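Local coordinates for protein beta-2-microglobulin (Ctenopharyngodon idella, PDB 6LBE) that pairs as the light subunit with the MHC class I heavy chain and so probably supports peptide presentation to T cells in this bony fish, at residues Q39-G44 and E78-V83. Numbering follows the deposited sequence.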
loop_
_atom_site.group_PDB
_atom_site.type_symbol
_atom_site.label_atom_id
_atom_site.label_comp_id
_atom_site.label_asym_id
_atom_site.label_seq_id
_atom_site.Cartn_x
_atom_site.Cartn_y
_atom_site.Cartn_z
ATOM N N GLN B 39 17.294 2.661 -2.901
ATOM C CA GLN B 39 18.309 2.587 -1.858
ATOM C C GLN B 39 18.195 3.769 -0.895
ATOM O O GLN B 39 17.837 4.884 -1.279
ATOM C CB GLN B 39 19.719 2.562 -2.449
ATOM C CG GLN B 39 20.082 1.315 -3.219
ATOM C CD GLN B 39 21.543 1.343 -3.637
ATOM O OE1 GLN B 39 22.143 2.419 -3.746
ATOM N NE2 GLN B 39 22.126 0.163 -3.862
ATOM N N LEU B 40 18.533 3.514 0.364
ATOM C CA LEU B 40 18.689 4.544 1.378
ATOM C C LEU B 40 20.170 4.695 1.700
ATOM O O LEU B 40 20.873 3.691 1.893
ATOM C CB LEU B 40 17.894 4.190 2.642
ATOM C CG LEU B 40 16.368 4.215 2.459
ATOM C CD1 LEU B 40 15.653 3.760 3.726
ATOM C CD2 LEU B 40 15.868 5.590 2.015
ATOM N N LEU B 41 20.645 5.943 1.759
ATOM C CA LEU B 41 22.061 6.214 1.960
ATOM C C LEU B 41 22.271 7.254 3.051
ATOM O O LEU B 41 21.398 8.083 3.323
ATOM C CB LEU B 41 22.720 6.684 0.669
ATOM C CG LEU B 41 22.477 5.798 -0.557
ATOM C CD1 LEU B 41 21.259 6.255 -1.330
ATOM C CD2 LEU B 41 23.712 5.771 -1.469
ATOM N N LYS B 42 23.445 7.181 3.685
ATOM C CA LYS B 42 23.939 8.198 4.612
ATOM C C LYS B 42 25.178 8.814 3.989
ATOM O O LYS B 42 26.205 8.141 3.848
ATOM C CB LYS B 42 24.256 7.618 5.986
ATOM C CG LYS B 42 24.968 8.604 6.904
ATOM C CD LYS B 42 24.975 8.128 8.363
ATOM C CE LYS B 42 26.085 7.111 8.631
ATOM N NZ LYS B 42 27.384 7.722 9.023
ATOM N N ASN B 43 25.074 10.082 3.601
ATOM C CA ASN B 43 26.171 10.793 2.953
ATOM C C ASN B 43 26.649 10.040 1.715
ATOM O O ASN B 43 27.845 9.893 1.473
ATOM C CB ASN B 43 27.330 11.036 3.918
ATOM C CG ASN B 43 26.960 11.958 5.067
ATOM O OD1 ASN B 43 26.268 12.969 4.890
ATOM N ND2 ASN B 43 27.421 11.607 6.264
ATOM N N GLY B 44 25.705 9.553 0.926
ATOM C CA GLY B 44 26.033 8.854 -0.300
ATOM C C GLY B 44 26.487 7.424 -0.125
ATOM O O GLY B 44 26.850 6.787 -1.118
ATOM N N GLU B 78 23.591 13.792 5.792
ATOM C CA GLU B 78 22.654 13.918 4.685
ATOM C C GLU B 78 22.112 12.525 4.396
ATOM O O GLU B 78 22.865 11.624 3.995
ATOM C CB GLU B 78 23.309 14.569 3.462
ATOM C CG GLU B 78 22.500 14.477 2.163
ATOM C CD GLU B 78 22.617 15.734 1.283
ATOM O OE1 GLU B 78 23.319 15.714 0.256
ATOM O OE2 GLU B 78 21.988 16.762 1.627
ATOM N N TYR B 79 20.814 12.345 4.645
ATOM C CA TYR B 79 20.133 11.088 4.386
ATOM C C TYR B 79 19.340 11.198 3.100
ATOM O O TYR B 79 18.748 12.241 2.795
ATOM C CB TYR B 79 19.225 10.687 5.551
ATOM C CG TYR B 79 20.053 10.257 6.729
ATOM C CD1 TYR B 79 20.665 9.003 6.750
ATOM C CD2 TYR B 79 20.281 11.119 7.789
ATOM C CE1 TYR B 79 21.447 8.608 7.814
ATOM C CE2 TYR B 79 21.067 10.740 8.854
ATOM C CZ TYR B 79 21.644 9.478 8.863
ATOM O OH TYR B 79 22.413 9.096 9.933
ATOM N N THR B 80 19.324 10.105 2.352
ATOM C CA THR B 80 18.970 10.172 0.949
ATOM C C THR B 80 18.266 8.884 0.562
ATOM O O THR B 80 18.628 7.800 1.022
ATOM C CB THR B 80 20.241 10.425 0.101
ATOM O OG1 THR B 80 20.563 11.824 0.138
ATOM C CG2 THR B 80 20.079 9.987 -1.323
ATOM N N CYS B 81 17.228 9.027 -0.238
ATOM C CA CYS B 81 16.625 7.922 -0.941
ATOM C C CYS B 81 16.943 8.108 -2.414
ATOM O O CYS B 81 16.700 9.186 -2.963
ATOM C CB CYS B 81 15.119 7.883 -0.702
ATOM S SG CYS B 81 14.360 6.478 -1.491
ATOM N N ARG B 82 17.515 7.078 -3.037
ATOM C CA ARG B 82 17.845 7.082 -4.455
ATOM C C ARG B 82 16.981 6.068 -5.177
ATOM O O ARG B 82 16.951 4.892 -4.795
ATOM C CB ARG B 82 19.312 6.741 -4.681
ATOM C CG ARG B 82 20.290 7.866 -4.391
ATOM C CD ARG B 82 21.697 7.432 -4.750
ATOM N NE ARG B 82 22.711 8.362 -4.275
ATOM C CZ ARG B 82 24.014 8.173 -4.471
ATOM N NH1 ARG B 82 24.419 7.094 -5.128
ATOM N NH2 ARG B 82 24.905 9.048 -4.019
ATOM N N VAL B 83 16.313 6.515 -6.238
ATOM C CA VAL B 83 15.341 5.712 -6.973
ATOM C C VAL B 83 15.758 5.622 -8.439
ATOM O O VAL B 83 16.086 6.635 -9.069
ATOM C CB VAL B 83 13.926 6.305 -6.842
ATOM C CG1 VAL B 83 12.971 5.630 -7.821
ATOM C CG2 VAL B 83 13.420 6.135 -5.429
HETATM O O HOH W 1 23.108 10.670 1.303
#
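The carbonyl oxygen of E78 takes two donors: the backbone N of N43, 2.7 Å from E78 O and nearly straight at hydrogen (171°), and a bridging water that also accepts from G44 N. In return, the N43 side chain reaches across to E78, with N43 OD1 accepting from E78 N at 2.9 Å; that donor stands above the amide plane, 41° out of it. Together these bonds close the end of an antiparallel pairing between strands 36-42 and 79-85, where Q39 with R82 and L41 with T80 form the hydrogen-bonded pairs. On the face bearing L41 and R82, the two side chains cross at about a right angle: L41 CD1 meets R82 CG at 3.6 Å, while L41 CD2 lies 3.8 Å above the plane of the R82 guanidinium, over its centre. On the other face K42 runs alongside the Y79 ring: CG anti to the backbone N (chi1 171°) lays the chain along it, with K42 CG 3.6 Å from Y79 CE1. Nearby, L40 CD2 packs on C81 CB, and C81 is disulfide-bonded to C26 of the facing sheet, as in immunoglobulin domains. The chemistry thus implies a core-facing patch of buried L40, Y79 and C81 turned toward strand 22-29, with K42 exposed at the strand end, whereas the opposite face sets buried L41 against R82, a partly exposed residue.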